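Local coordinates for uncharacterized ATP-binding protein MJ1010 (Methanocaldococcus jannaschii DSM 2661, PDB 3BJO) that is of unknown function but probably binds ATP, its C-terminal domain belonging to a family of the helix-turn-helix clan, at residues Gly56-Glu61 with Thr87-Ser92; Ser17-Phe22 with Asn97-Val102; Asp21-Leu26 with Glu45-Ala50; Pro31-Glu36 with Val69-Val74. All blocks are in the same frame, centred on the assembly; numbering follows the deposited sequence.

The four contacts illustrate how a small mixed alpha/beta domain is tied together by distant chain segments. Interaction 1 joins two strands of the three-stranded sheet, and strand 87-90 then leads into helix 93-102, which interaction 2 packs on helix 3-24. Interactions 2 and 3, centres 10 Å apart, share Asp21 and Phe22 on that long helix. Phe22 CZ lies 3.6 Å from Tyr72 CE2, carrying the packing on to interaction 4, where Tyr72 also meets Leu26 and Ile47. The circuit returns to the sheet through Leu88 CD1, 3.6 Å from Tyr70 CB, although the centres of interactions 1 and 4 are 17 Å apart. The formic acid at interaction 1 probably comes from the crystallisation liquor.

Interaction 1 (Gly56-Glu61 with Thr87-Ser92); sequences GKYEIE and TLKPQS. With FMT (formic acid), chain B.
Ile60 and Leu88 form the antiparallel hydrogen-bonded pair joining strand 60-61 to strand 87-90, the middle strand of a sheet in 1-3-2 order, consistent with a winged-helix fold. Ile60 N donates almost straight to Leu88 O (2.8 Å, 171°), and Leu88 N answers Ile60 O at 2.7 Å on a more bent path. Glu59, with CG anti to the backbone N (chi1 -175°), reaches the neighbouring strand as an extended chain. Glu59 CB lies 3.9 Å from Lys89 CG, and Glu59 CG comes within 3.6 Å of Thr87 CB. Next, Glu59 CD rests 3.5 Å from Lys89 CE. At the tip, Glu59 OE2 accepts a hydrogen bond from Thr87 OG1 at 2.7 Å, on the anti side and tilted from the carboxylate plane; Arg85 adds a salt bridge to the same oxygen. Tyr58 lays one ring face on Pro90 CD in a CH-pi contact, while Lys89 CD approaches the ring obliquely. A serine in place of Tyr58 would probably open a gap beside Pro90 and leave Lys89 CD without the ring it packs on. On the other flank of strand 60-61, Glu61 N donates nearly straight to formic acid O1 at 2.9 Å.

Interaction 2 (Ser17-Phe22 with Asn97-Val102); sequences SKLKDF and NAIKRV
Leu19 sets out toward helix 93-102 and makes most of the contacts, with Ala98, Ile99 and Val102. Its CG stands opposite its own amide nitrogen (chi1 -179°), and chi2 of 65° turns CD1 aside and leaves CD2 as the extended branch that leads across the gap. That methyl does not meet another side chain head-on but settles over the main chain, with Leu19 CD2 3.7 Å from Ala98 C and 3.6 Å from Ile99 N. The methyl of Ala98, also aimed at the partner helix, flanks it, with Ala98 CB 3.9 Å from Leu19 CD2. Val102, one turn further along, brings its CB to Leu19 CD2 at 4.1 Å. Ile99 starts off away from helix 3-24, yet its CG1 still touches Leu19 CD2. The small alanine at the point of nearest backbone approach probably lets the leucine tip rest so near the peptide atoms.

Lys20 contributes through its aliphatic part alone: Lys20 CG lies 4.1 Å from Val102 CG1, and the two side chains pass each other at a slant, at the more exposed side of the interface. No hydrogen bond spans the two segments. Leu103, the residue after Val102, also touches Leu19. The short axes cross at -65° with a closest approach of 9.6 Å, a steep apolar helix-helix packing that sets the C-terminal helix, after the sheet of a probable winged-helix fold, against the long N-terminal helix.

Interaction 3 (Asp21-Leu26 with Glu45-Ala50); sequences DFLSNL and EDIINA
Leu26 and Ile47 meet tip to tip, and the fit is one of a single methyl against a shallow fork. Leu26 CD1 rests against both ends of the isoleucine, 3.6 Å from Ile47 CD1 and 3.8 Å from Ile47 CG2. The fork faces the 21-26 segment because Ile47 has CG1 beside its backbone N and CG2 anti to it (chi1 -75°), so that both branches reach across. Ile47 CG2 is itself a bump: it projects into the hollow bordered by Leu26, by Leu23 and by the ring of Phe22, whose CE2 it approaches obliquely at 4.0 Å. The contact thus joins the last part of helix 3-24 and the residues that follow it to helix 44-52, which would be the first core helix of a winged-helix domain, and it does so through hydrocarbon alone. With only an alanine at Ile47, Leu26 CD1 would probably lose both methyls it rests on, and Phe22 CE2 its neighbour across the contact. Next to this fork a second contact forms where Leu23 CD2 lies 4.1 Å from Ile48 CD1, the two chains slanting past each other. Tyr72 of helix 67-75 touches both Leu26 and Ile47, and Leu103 touches Leu23.

Interaction 4 (Pro31-Glu36 with Val69-Val74); sequences PKVNIE and VYVYLV
Val33 packs on Val71 and Tyr72 where strand 32-35, half of a beta hairpin with strand 38-41, lies across helix 67-75 almost perpendicularly, at 94°. This helix precedes the sheet strands 79-82 and 87-90, the place of the recognition helix in DNA-binding winged-helix proteins, though no such role is known here. The segment presents alternate residues to it: Pro31, Val33 and Ile35 point at the helix while Lys32 and Asn34 point away.

The contacts are of two kinds, and none is a hydrogen bond. Among the aliphatic ones, Val71 CG1 sits between two strand residues, 3.8 Å from Val33 CG1 and 4.2 Å from Ile35 CG1. Val33 uses both methyls, since its CG2 turns to Tyr72 CB at 4.0 Å. The second kind is aromatic. Tyr72 swings its ring away from its own amide nitrogen (chi1 178°) and extends it to Pro31, whose CG rides over one face in a CH-pi contact, 3.9 Å from the centroid and 29° off the normal. The two side chains cross at about a right angle, and Pro31 CB lies 3.4 Å from Tyr72 CE1.

Interaction 1 (Gly56-Glu61 with Thr87-Ser92)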
loop_
_atom_site.group_PDB
_atom_site.type_symbol
_atom_site.label_atom_id
_atom_site.label_comp_id
_atom_site.label_asym_id
_atom_site.label_seq_id
_atom_site.Cartn_x
_atom_site.Cartn_y
_atom_site.Cartn_z
ATOM N N GLY A 56 -8.781 4.547 7.957
ATOM C CA GLY A 56 -9.105 4.857 9.317
ATOM C C GLY A 56 -8.305 4.146 10.398
ATOM O O GLY A 56 -8.652 4.257 11.575
ATOM N N LYS A 57 -7.253 3.414 10.026
ATOM C CA LYS A 57 -6.508 2.635 11.005
ATOM C C LYS A 57 -5.136 2.291 10.493
ATOM O O LYS A 57 -5.010 1.821 9.362
ATOM C CB LYS A 57 -7.256 1.354 11.336
ATOM C CG LYS A 57 -6.957 0.854 12.726
ATOM C CD LYS A 57 -7.527 -0.551 12.887
ATOM C CE LYS A 57 -7.396 -1.045 14.324
ATOM N NZ LYS A 57 -6.076 -0.744 14.947
ATOM N N TYR A 58 -4.103 2.526 11.311
ATOM C CA TYR A 58 -2.727 2.390 10.832
ATOM C C TYR A 58 -2.368 0.930 10.647
ATOM O O TYR A 58 -1.648 0.584 9.730
ATOM C CB TYR A 58 -1.723 3.078 11.784
ATOM C CG TYR A 58 -0.290 3.161 11.286
ATOM C CD1 TYR A 58 0.054 4.006 10.258
ATOM C CD2 TYR A 58 0.731 2.440 11.909
ATOM C CE1 TYR A 58 1.404 4.122 9.798
ATOM C CE2 TYR A 58 2.087 2.544 11.477
ATOM C CZ TYR A 58 2.403 3.384 10.410
ATOM O OH TYR A 58 3.718 3.495 9.955
ATOM N N GLU A 59 -2.919 0.072 11.493
ATOM C CA GLU A 59 -2.520 -1.325 11.536
ATOM C C GLU A 59 -3.696 -2.235 11.226
ATOM O O GLU A 59 -4.715 -2.204 11.924
ATOM C CB GLU A 59 -1.935 -1.668 12.915
ATOM C CG GLU A 59 -1.382 -3.092 13.009
ATOM C CD GLU A 59 -0.760 -3.420 14.384
ATOM O OE1 GLU A 59 -1.104 -2.755 15.403
ATOM O OE2 GLU A 59 0.060 -4.372 14.444
ATOM N N ILE A 60 -3.540 -3.050 10.184
ATOM C CA ILE A 60 -4.653 -3.871 9.659
ATOM C C ILE A 60 -4.409 -5.387 9.731
ATOM O O ILE A 60 -3.357 -5.871 9.359
ATOM C CB ILE A 60 -5.026 -3.460 8.215
ATOM C CG1 ILE A 60 -5.582 -2.010 8.173
ATOM C CG2 ILE A 60 -6.081 -4.453 7.562
ATOM C CD1 ILE A 60 -6.894 -1.777 8.990
ATOM N N GLU A 61 -5.405 -6.125 10.184
ATOM C CA GLU A 61 -5.314 -7.602 10.234
ATOM C C GLU A 61 -5.211 -8.272 8.865
ATOM O O GLU A 61 -6.020 -7.979 7.956
ATOM C CB GLU A 61 -6.504 -8.144 10.993
ATOM C CG GLU A 61 -6.394 -7.869 12.512
ATOM C CD GLU A 61 -7.689 -8.057 13.231
ATOM O OE1 GLU A 61 -8.694 -8.369 12.585
ATOM O OE2 GLU A 61 -7.717 -7.892 14.459
ATOM N N THR A 87 -0.690 -8.887 11.222
ATOM C CA THR A 87 -1.113 -7.535 10.841
ATOM C C THR A 87 -0.182 -6.948 9.765
ATOM O O THR A 87 0.925 -7.467 9.510
ATOM C CB THR A 87 -1.199 -6.575 12.067
ATOM O OG1 THR A 87 0.112 -6.419 12.618
ATOM C CG2 THR A 87 -2.142 -7.119 13.196
ATOM N N LEU A 88 -0.637 -5.859 9.151
ATOM C CA LEU A 88 0.103 -5.168 8.141
ATOM C C LEU A 88 0.058 -3.689 8.541
ATOM O O LEU A 88 -0.916 -3.243 9.219
ATOM C CB LEU A 88 -0.601 -5.370 6.783
ATOM C CG LEU A 88 -0.557 -6.745 6.139
ATOM C CD1 LEU A 88 -1.915 -7.023 5.409
ATOM C CD2 LEU A 88 0.636 -6.775 5.153
ATOM N N LYS A 89 1.082 -2.927 8.144
ATOM C CA LYS A 89 1.070 -1.467 8.347
ATOM C C LYS A 89 1.650 -0.848 7.087
ATOM O O LYS A 89 2.390 -1.517 6.393
ATOM C CB LYS A 89 1.953 -1.046 9.550
ATOM C CG LYS A 89 1.469 -1.492 10.959
ATOM C CD LYS A 89 2.478 -1.034 12.087
ATOM C CE LYS A 89 2.042 -1.503 13.486
ATOM N NZ LYS A 89 3.063 -1.131 14.560
ATOM N N PRO A 90 1.357 0.441 6.807
ATOM C CA PRO A 90 2.063 1.116 5.713
ATOM C C PRO A 90 3.576 1.139 5.969
ATOM O O PRO A 90 3.994 1.095 7.121
ATOM C CB PRO A 90 1.492 2.551 5.734
ATOM C CG PRO A 90 0.163 2.426 6.430
ATOM C CD PRO A 90 0.377 1.328 7.471
ATOM N N GLN A 91 4.393 1.156 4.915
ATOM C CA GLN A 91 5.847 1.061 5.129
ATOM C C GLN A 91 6.421 2.294 5.740
ATOM O O GLN A 91 7.531 2.255 6.238
ATOM C CB GLN A 91 6.620 0.714 3.866
ATOM C CG GLN A 91 6.580 -0.749 3.600
ATOM C CD GLN A 91 7.782 -1.247 2.879
ATOM O OE1 GLN A 91 8.749 -0.489 2.664
ATOM N NE2 GLN A 91 7.752 -2.544 2.491
ATOM N N SER A 92 5.662 3.386 5.719
ATOM C CA SER A 92 6.072 4.634 6.413
ATOM C C SER A 92 4.843 5.478 6.625
ATOM O O SER A 92 3.786 5.145 6.084
ATOM C CB SER A 92 7.139 5.401 5.621
ATOM O OG SER A 92 6.544 6.157 4.599
HETATM C C FMT B . -7.777 -4.416 12.385
HETATM O O1 FMT B . -7.734 -4.799 11.214
HETATM O O2 FMT B . -6.791 -4.263 13.095
#

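Interaction 2 (Ser17-Phe22 with Asn97-Val102)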
loop_
_atom_site.group_PDB
_atom_site.type_symbol
_atom_site.label_atom_id
_atom_site.label_comp_id
_atom_site.label_asym_id
_atom_site.label_seq_id
_atom_site.Cartn_x
_atom_site.Cartn_y
_atom_site.Cartn_z
ATOM N N SER A 17 2.583 11.337 -5.215
ATOM C CA SER A 17 2.812 11.109 -6.631
ATOM C C SER A 17 3.177 9.660 -6.855
ATOM O O SER A 17 2.726 9.045 -7.812
ATOM C CB SER A 17 3.969 11.970 -7.182
ATOM O OG SER A 17 3.758 13.314 -6.811
ATOM N N LYS A 18 4.001 9.113 -5.979
ATOM C CA LYS A 18 4.427 7.733 -6.119
ATOM C C LYS A 18 3.256 6.756 -5.999
ATOM O O LYS A 18 3.139 5.796 -6.757
ATOM C CB LYS A 18 5.515 7.402 -5.081
ATOM C CG LYS A 18 6.910 7.789 -5.562
ATOM C CD LYS A 18 7.993 7.651 -4.469
ATOM C CE LYS A 18 9.294 8.251 -5.032
ATOM N NZ LYS A 18 10.324 8.720 -4.019
ATOM N N LEU A 19 2.403 6.967 -5.013
ATOM C CA LEU A 19 1.295 6.064 -4.824
ATOM C C LEU A 19 0.324 6.179 -6.041
ATOM O O LEU A 19 -0.176 5.198 -6.538
ATOM C CB LEU A 19 0.563 6.412 -3.526
ATOM C CG LEU A 19 -0.592 5.444 -3.321
ATOM C CD1 LEU A 19 -0.052 4.002 -3.096
ATOM C CD2 LEU A 19 -1.503 5.959 -2.146
ATOM N N LYS A 20 0.080 7.388 -6.511
ATOM C CA LYS A 20 -0.777 7.638 -7.688
ATOM C C LYS A 20 -0.270 6.921 -8.939
ATOM O O LYS A 20 -1.071 6.380 -9.720
ATOM C CB LYS A 20 -0.855 9.145 -8.004
ATOM C CG LYS A 20 -1.889 9.871 -7.182
ATOM C CD LYS A 20 -1.971 11.330 -7.641
ATOM C CE LYS A 20 -3.210 12.074 -7.142
ATOM N NZ LYS A 20 -3.065 13.524 -7.530
ATOM N N ASP A 21 1.055 6.966 -9.130
ATOM C CA ASP A 21 1.699 6.249 -10.211
ATOM C C ASP A 21 1.529 4.729 -10.033
ATOM O O ASP A 21 1.194 4.034 -10.983
ATOM C CB ASP A 21 3.195 6.580 -10.269
ATOM C CG ASP A 21 3.491 7.948 -10.941
ATOM O OD1 ASP A 21 2.560 8.750 -11.229
ATOM O OD2 ASP A 21 4.692 8.231 -11.187
ATOM N N PHE A 22 1.796 4.227 -8.825
ATOM C CA PHE A 22 1.585 2.807 -8.499
ATOM C C PHE A 22 0.179 2.368 -8.908
ATOM O O PHE A 22 -0.021 1.299 -9.521
ATOM C CB PHE A 22 1.782 2.556 -6.973
ATOM C CG PHE A 22 1.278 1.194 -6.495
ATOM C CD1 PHE A 22 1.999 0.025 -6.762
ATOM C CD2 PHE A 22 0.087 1.090 -5.822
ATOM C CE1 PHE A 22 1.554 -1.192 -6.326
ATOM C CE2 PHE A 22 -0.411 -0.158 -5.397
ATOM C CZ PHE A 22 0.347 -1.297 -5.637
ATOM N N ASN A 97 -0.173 8.583 4.944
ATOM C CA ASN A 97 -0.757 9.838 4.552
ATOM C C ASN A 97 -1.221 9.779 3.088
ATOM O O ASN A 97 -2.299 10.246 2.753
ATOM C CB ASN A 97 0.243 10.979 4.722
ATOM C CG ASN A 97 -0.352 12.312 4.305
ATOM O OD1 ASN A 97 -1.283 12.820 4.954
ATOM N ND2 ASN A 97 0.117 12.838 3.152
ATOM N N ALA A 98 -0.387 9.239 2.204
ATOM C CA ALA A 98 -0.754 9.173 0.788
ATOM C C ALA A 98 -2.064 8.358 0.592
ATOM O O ALA A 98 -3.006 8.781 -0.108
ATOM C CB ALA A 98 0.417 8.593 0.014
ATOM N N ILE A 99 -2.156 7.190 1.221
ATOM C CA ILE A 99 -3.395 6.424 1.163
ATOM C C ILE A 99 -4.633 7.278 1.569
ATOM O O ILE A 99 -5.684 7.283 0.888
ATOM C CB ILE A 99 -3.316 5.144 2.055
ATOM C CG1 ILE A 99 -2.327 4.138 1.461
ATOM C CG2 ILE A 99 -4.735 4.510 2.280
ATOM C CD1 ILE A 99 -1.843 3.083 2.501
ATOM N N LYS A 100 -4.510 7.991 2.679
ATOM C CA LYS A 100 -5.611 8.800 3.224
ATOM C C LYS A 100 -5.964 9.993 2.305
ATOM O O LYS A 100 -7.103 10.447 2.270
ATOM C CB LYS A 100 -5.229 9.346 4.611
ATOM C CG LYS A 100 -4.967 8.272 5.701
ATOM C CD LYS A 100 -4.362 8.889 6.987
ATOM C CE LYS A 100 -5.441 9.366 7.950
ATOM N NZ LYS A 100 -4.934 9.515 9.360
ATOM N N ARG A 101 -4.966 10.504 1.594
ATOM C CA ARG A 101 -5.175 11.625 0.679
ATOM C C ARG A 101 -5.697 11.187 -0.687
ATOM O O ARG A 101 -6.394 11.927 -1.335
ATOM C CB ARG A 101 -3.866 12.393 0.478
ATOM C CG ARG A 101 -3.820 13.765 1.139
ATOM C CD ARG A 101 -3.614 13.707 2.624
ATOM N NE ARG A 101 -4.872 13.628 3.360
ATOM C CZ ARG A 101 -4.992 13.258 4.647
ATOM N NH1 ARG A 101 -6.203 13.220 5.208
ATOM N NH2 ARG A 101 -3.920 12.898 5.374
ATOM N N VAL A 102 -5.344 9.982 -1.118
ATOM C CA VAL A 102 -5.580 9.540 -2.510
ATOM C C VAL A 102 -6.804 8.616 -2.593
ATOM O O VAL A 102 -7.572 8.713 -3.533
ATOM C CB VAL A 102 -4.303 8.860 -3.121
ATOM C CG1 VAL A 102 -4.545 8.255 -4.498
ATOM C CG2 VAL A 102 -3.155 9.845 -3.179
#

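Interaction 3 (Asp21-Leu26 with Glu45-Ala50)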
loop_
_atom_site.group_PDB
_atom_site.type_symbol
_atom_site.label_atom_id
_atom_site.label_comp_id
_atom_site.label_asym_id
_atom_site.label_seq_id
_atom_site.Cartn_x
_atom_site.Cartn_y
_atom_site.Cartn_z
ATOM N N ASP A 21 1.055 6.966 -9.130
ATOM C CA ASP A 21 1.699 6.249 -10.211
ATOM C C ASP A 21 1.529 4.729 -10.033
ATOM O O ASP A 21 1.194 4.034 -10.983
ATOM C CB ASP A 21 3.195 6.580 -10.269
ATOM C CG ASP A 21 3.491 7.948 -10.941
ATOM O OD1 ASP A 21 2.560 8.750 -11.229
ATOM O OD2 ASP A 21 4.692 8.231 -11.187
ATOM N N PHE A 22 1.796 4.227 -8.825
ATOM C CA PHE A 22 1.585 2.807 -8.499
ATOM C C PHE A 22 0.179 2.368 -8.908
ATOM O O PHE A 22 -0.021 1.299 -9.521
ATOM C CB PHE A 22 1.782 2.556 -6.973
ATOM C CG PHE A 22 1.278 1.194 -6.495
ATOM C CD1 PHE A 22 1.999 0.025 -6.762
ATOM C CD2 PHE A 22 0.087 1.090 -5.822
ATOM C CE1 PHE A 22 1.554 -1.192 -6.326
ATOM C CE2 PHE A 22 -0.411 -0.158 -5.397
ATOM C CZ PHE A 22 0.347 -1.297 -5.637
ATOM N N LEU A 23 -0.801 3.173 -8.511
ATOM C CA LEU A 23 -2.195 2.775 -8.652
ATOM C C LEU A 23 -2.612 2.919 -10.126
ATOM O O LEU A 23 -3.315 2.069 -10.655
ATOM C CB LEU A 23 -3.069 3.667 -7.769
ATOM C CG LEU A 23 -2.991 3.452 -6.258
ATOM C CD1 LEU A 23 -3.921 4.448 -5.573
ATOM C CD2 LEU A 23 -3.411 2.011 -5.970
ATOM N N SER A 24 -2.134 3.970 -10.793
ATOM C CA SER A 24 -2.465 4.167 -12.218
ATOM C C SER A 24 -1.897 3.055 -13.098
ATOM O O SER A 24 -2.483 2.693 -14.114
ATOM C CB SER A 24 -1.970 5.513 -12.718
ATOM O OG SER A 24 -2.699 6.545 -12.088
ATOM N N ASN A 25 -0.779 2.489 -12.688
ATOM C CA ASN A 25 -0.124 1.401 -13.445
ATOM C C ASN A 25 -1.020 0.178 -13.449
ATOM O O ASN A 25 -0.836 -0.735 -14.239
ATOM C CB ASN A 25 1.171 1.014 -12.728
ATOM C CG ASN A 25 1.953 -0.075 -13.458
ATOM O OD1 ASN A 25 2.363 0.093 -14.631
ATOM N ND2 ASN A 25 2.175 -1.197 -12.770
ATOM N N LEU A 26 -1.961 0.138 -12.513
ATOM C CA LEU A 26 -2.891 -1.030 -12.438
ATOM C C LEU A 26 -4.075 -0.922 -13.366
ATOM O O LEU A 26 -4.880 -1.872 -13.450
ATOM C CB LEU A 26 -3.386 -1.254 -11.014
ATOM C CG LEU A 26 -2.298 -1.384 -9.950
ATOM C CD1 LEU A 26 -3.049 -1.412 -8.563
ATOM C CD2 LEU A 26 -1.489 -2.664 -10.208
ATOM N N GLU A 45 -9.100 -3.402 -8.398
ATOM C CA GLU A 45 -10.202 -3.256 -7.449
ATOM C C GLU A 45 -9.839 -3.877 -6.104
ATOM O O GLU A 45 -10.145 -3.329 -5.095
ATOM C CB GLU A 45 -11.513 -3.872 -7.990
ATOM C CG GLU A 45 -11.897 -3.436 -9.399
ATOM C CD GLU A 45 -11.030 -4.097 -10.481
ATOM O OE1 GLU A 45 -11.276 -5.256 -10.833
ATOM O OE2 GLU A 45 -10.114 -3.456 -10.993
ATOM N N ASP A 46 -9.197 -5.045 -6.118
ATOM C CA ASP A 46 -8.868 -5.781 -4.891
ATOM C C ASP A 46 -7.809 -5.002 -4.085
ATOM O O ASP A 46 -7.815 -4.953 -2.828
ATOM C CB ASP A 46 -8.270 -7.181 -5.229
ATOM C CG ASP A 46 -9.182 -8.056 -6.141
ATOM O OD1 ASP A 46 -10.437 -7.877 -6.071
ATOM O OD2 ASP A 46 -8.613 -8.893 -6.945
ATOM N N ILE A 47 -6.875 -4.429 -4.830
ATOM C CA ILE A 47 -5.787 -3.673 -4.250
ATOM C C ILE A 47 -6.322 -2.394 -3.539
ATOM O O ILE A 47 -5.928 -2.091 -2.400
ATOM C CB ILE A 47 -4.751 -3.347 -5.368
ATOM C CG1 ILE A 47 -3.958 -4.625 -5.701
ATOM C CG2 ILE A 47 -3.771 -2.220 -4.896
ATOM C CD1 ILE A 47 -3.350 -4.710 -7.118
ATOM N N ILE A 48 -7.195 -1.660 -4.233
ATOM C CA ILE A 48 -7.874 -0.454 -3.713
ATOM C C ILE A 48 -8.665 -0.811 -2.475
ATOM O O ILE A 48 -8.575 -0.149 -1.457
ATOM C CB ILE A 48 -8.802 0.151 -4.786
ATOM C CG1 ILE A 48 -8.014 0.575 -6.058
ATOM C CG2 ILE A 48 -9.756 1.236 -4.211
ATOM C CD1 ILE A 48 -7.489 2.010 -6.095
ATOM N N ASN A 49 -9.452 -1.865 -2.550
ATOM C CA ASN A 49 -10.191 -2.314 -1.365
ATOM C C ASN A 49 -9.319 -2.570 -0.130
ATOM O O ASN A 49 -9.681 -2.145 0.948
ATOM C CB ASN A 49 -11.121 -3.505 -1.708
ATOM C CG ASN A 49 -12.316 -3.056 -2.555
ATOM O OD1 ASN A 49 -12.521 -1.856 -2.754
ATOM N ND2 ASN A 49 -13.096 -3.999 -3.046
ATOM N N ALA A 50 -8.149 -3.210 -0.299
ATOM C CA ALA A 50 -7.304 -3.509 0.832
ATOM C C ALA A 50 -6.722 -2.209 1.393
ATOM O O ALA A 50 -6.652 -1.998 2.616
ATOM C CB ALA A 50 -6.140 -4.435 0.383
#

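Interaction 4 (Pro31-Glu36 with Val69-Val74)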
loop_
_atom_site.group_PDB
_atom_site.type_symbol
_atom_site.label_atom_id
_atom_site.label_comp_id
_atom_site.label_asym_id
_atom_site.label_seq_id
_atom_site.Cartn_x
_atom_site.Cartn_y
_atom_site.Cartn_z
ATOM N N PRO A 31 -1.823 -7.703 -11.962
ATOM C CA PRO A 31 -0.552 -8.318 -11.555
ATOM C C PRO A 31 -0.700 -9.816 -11.346
ATOM O O PRO A 31 -1.740 -10.296 -10.859
ATOM C CB PRO A 31 -0.233 -7.639 -10.214
ATOM C CG PRO A 31 -0.968 -6.272 -10.303
ATOM C CD PRO A 31 -2.221 -6.586 -11.072
ATOM N N LYS A 32 0.348 -10.534 -11.715
ATOM C CA LYS A 32 0.468 -11.955 -11.398
ATOM C C LYS A 32 1.457 -12.070 -10.247
ATOM O O LYS A 32 2.614 -11.670 -10.353
ATOM C CB LYS A 32 0.888 -12.742 -12.645
ATOM C CG LYS A 32 -0.316 -13.058 -13.600
ATOM C CD LYS A 32 0.137 -13.237 -15.070
ATOM C CE LYS A 32 -1.043 -12.931 -16.076
ATOM N NZ LYS A 32 -1.850 -11.617 -15.794
ATOM N N VAL A 33 0.960 -12.538 -9.113
ATOM C CA VAL A 33 1.712 -12.653 -7.857
ATOM C C VAL A 33 2.224 -14.085 -7.647
ATOM O O VAL A 33 1.455 -15.050 -7.674
ATOM C CB VAL A 33 0.777 -12.287 -6.644
ATOM C CG1 VAL A 33 1.595 -12.059 -5.382
ATOM C CG2 VAL A 33 -0.077 -11.039 -6.961
ATOM N N ASN A 34 3.523 -14.204 -7.419
ATOM C CA ASN A 34 4.191 -15.486 -7.146
ATOM C C ASN A 34 4.235 -15.771 -5.645
ATOM O O ASN A 34 4.776 -14.970 -4.873
ATOM C CB ASN A 34 5.638 -15.451 -7.685
ATOM C CG ASN A 34 5.704 -15.464 -9.214
ATOM O OD1 ASN A 34 4.680 -15.527 -9.902
ATOM N ND2 ASN A 34 6.913 -15.435 -9.748
ATOM N N ILE A 35 3.635 -16.881 -5.230
ATOM C CA ILE A 35 3.718 -17.321 -3.837
ATOM C C ILE A 35 4.141 -18.789 -3.865
ATOM O O ILE A 35 3.303 -19.708 -4.033
ATOM C CB ILE A 35 2.379 -17.105 -3.050
ATOM C CG1 ILE A 35 2.000 -15.619 -3.029
ATOM C CG2 ILE A 35 2.507 -17.658 -1.613
ATOM C CD1 ILE A 35 0.586 -15.382 -2.664
ATOM N N GLU A 36 5.461 -18.992 -3.733
ATOM C CA GLU A 36 6.072 -20.287 -3.940
ATOM C C GLU A 36 5.633 -20.785 -5.304
ATOM O O GLU A 36 5.898 -20.168 -6.320
ATOM C CB GLU A 36 5.656 -21.297 -2.856
ATOM C CG GLU A 36 6.457 -21.243 -1.555
ATOM C CD GLU A 36 6.033 -20.077 -0.663
ATOM O OE1 GLU A 36 4.859 -20.094 -0.173
ATOM O OE2 GLU A 36 6.891 -19.168 -0.450
ATOM N N VAL A 69 -3.064 -10.476 -2.488
ATOM C CA VAL A 69 -3.137 -8.997 -2.503
ATOM C C VAL A 69 -2.110 -8.378 -1.553
ATOM O O VAL A 69 -1.334 -7.509 -1.950
ATOM C CB VAL A 69 -4.552 -8.463 -2.175
ATOM C CG1 VAL A 69 -4.504 -6.898 -2.079
ATOM C CG2 VAL A 69 -5.567 -8.936 -3.194
ATOM N N TYR A 70 -2.056 -8.823 -0.293
ATOM C CA TYR A 70 -1.086 -8.170 0.576
ATOM C C TYR A 70 0.371 -8.551 0.269
ATOM O O TYR A 70 1.280 -7.746 0.517
ATOM C CB TYR A 70 -1.467 -8.249 2.078
ATOM C CG TYR A 70 -1.350 -9.622 2.766
ATOM C CD1 TYR A 70 -2.502 -10.322 3.197
ATOM C CD2 TYR A 70 -0.113 -10.165 3.025
ATOM C CE1 TYR A 70 -2.383 -11.566 3.860
ATOM C CE2 TYR A 70 0.029 -11.383 3.675
ATOM C CZ TYR A 70 -1.099 -12.077 4.077
ATOM O OH TYR A 70 -0.909 -13.273 4.673
ATOM N N VAL A 71 0.617 -9.774 -0.222
ATOM C CA VAL A 71 1.980 -10.130 -0.694
ATOM C C VAL A 71 2.449 -9.169 -1.811
ATOM O O VAL A 71 3.596 -8.711 -1.808
ATOM C CB VAL A 71 2.070 -11.573 -1.165
ATOM C CG1 VAL A 71 3.334 -11.806 -2.056
ATOM C CG2 VAL A 71 2.109 -12.507 0.052
ATOM N N TYR A 72 1.553 -8.865 -2.755
ATOM C CA TYR A 72 1.882 -7.901 -3.811
ATOM C C TYR A 72 2.225 -6.550 -3.183
ATOM O O TYR A 72 3.215 -5.933 -3.552
ATOM C CB TYR A 72 0.705 -7.798 -4.819
ATOM C CG TYR A 72 0.901 -6.787 -5.947
ATOM C CD1 TYR A 72 1.738 -7.058 -7.023
ATOM C CD2 TYR A 72 0.261 -5.552 -5.914
ATOM C CE1 TYR A 72 1.925 -6.099 -8.066
ATOM C CE2 TYR A 72 0.447 -4.603 -6.933
ATOM C CZ TYR A 72 1.275 -4.898 -7.991
ATOM O OH TYR A 72 1.457 -3.947 -8.956
ATOM N N LEU A 73 1.417 -6.107 -2.210
ATOM C CA LEU A 73 1.569 -4.759 -1.632
ATOM C C LEU A 73 2.840 -4.657 -0.760
ATOM O O LEU A 73 3.423 -3.594 -0.620
ATOM C CB LEU A 73 0.336 -4.412 -0.790
ATOM C CG LEU A 73 -0.986 -4.154 -1.553
ATOM C CD1 LEU A 73 -2.174 -4.072 -0.579
ATOM C CD2 LEU A 73 -0.872 -2.848 -2.292
ATOM N N VAL A 74 3.262 -5.788 -0.187
ATOM C CA VAL A 74 4.540 -5.858 0.508
ATOM C C VAL A 74 5.676 -5.868 -0.516
ATOM O O VAL A 74 6.614 -5.112 -0.390
ATOM C CB VAL A 74 4.607 -7.086 1.483
ATOM C CG1 VAL A 74 6.035 -7.203 2.134
ATOM C CG2 VAL A 74 3.531 -6.932 2.559
#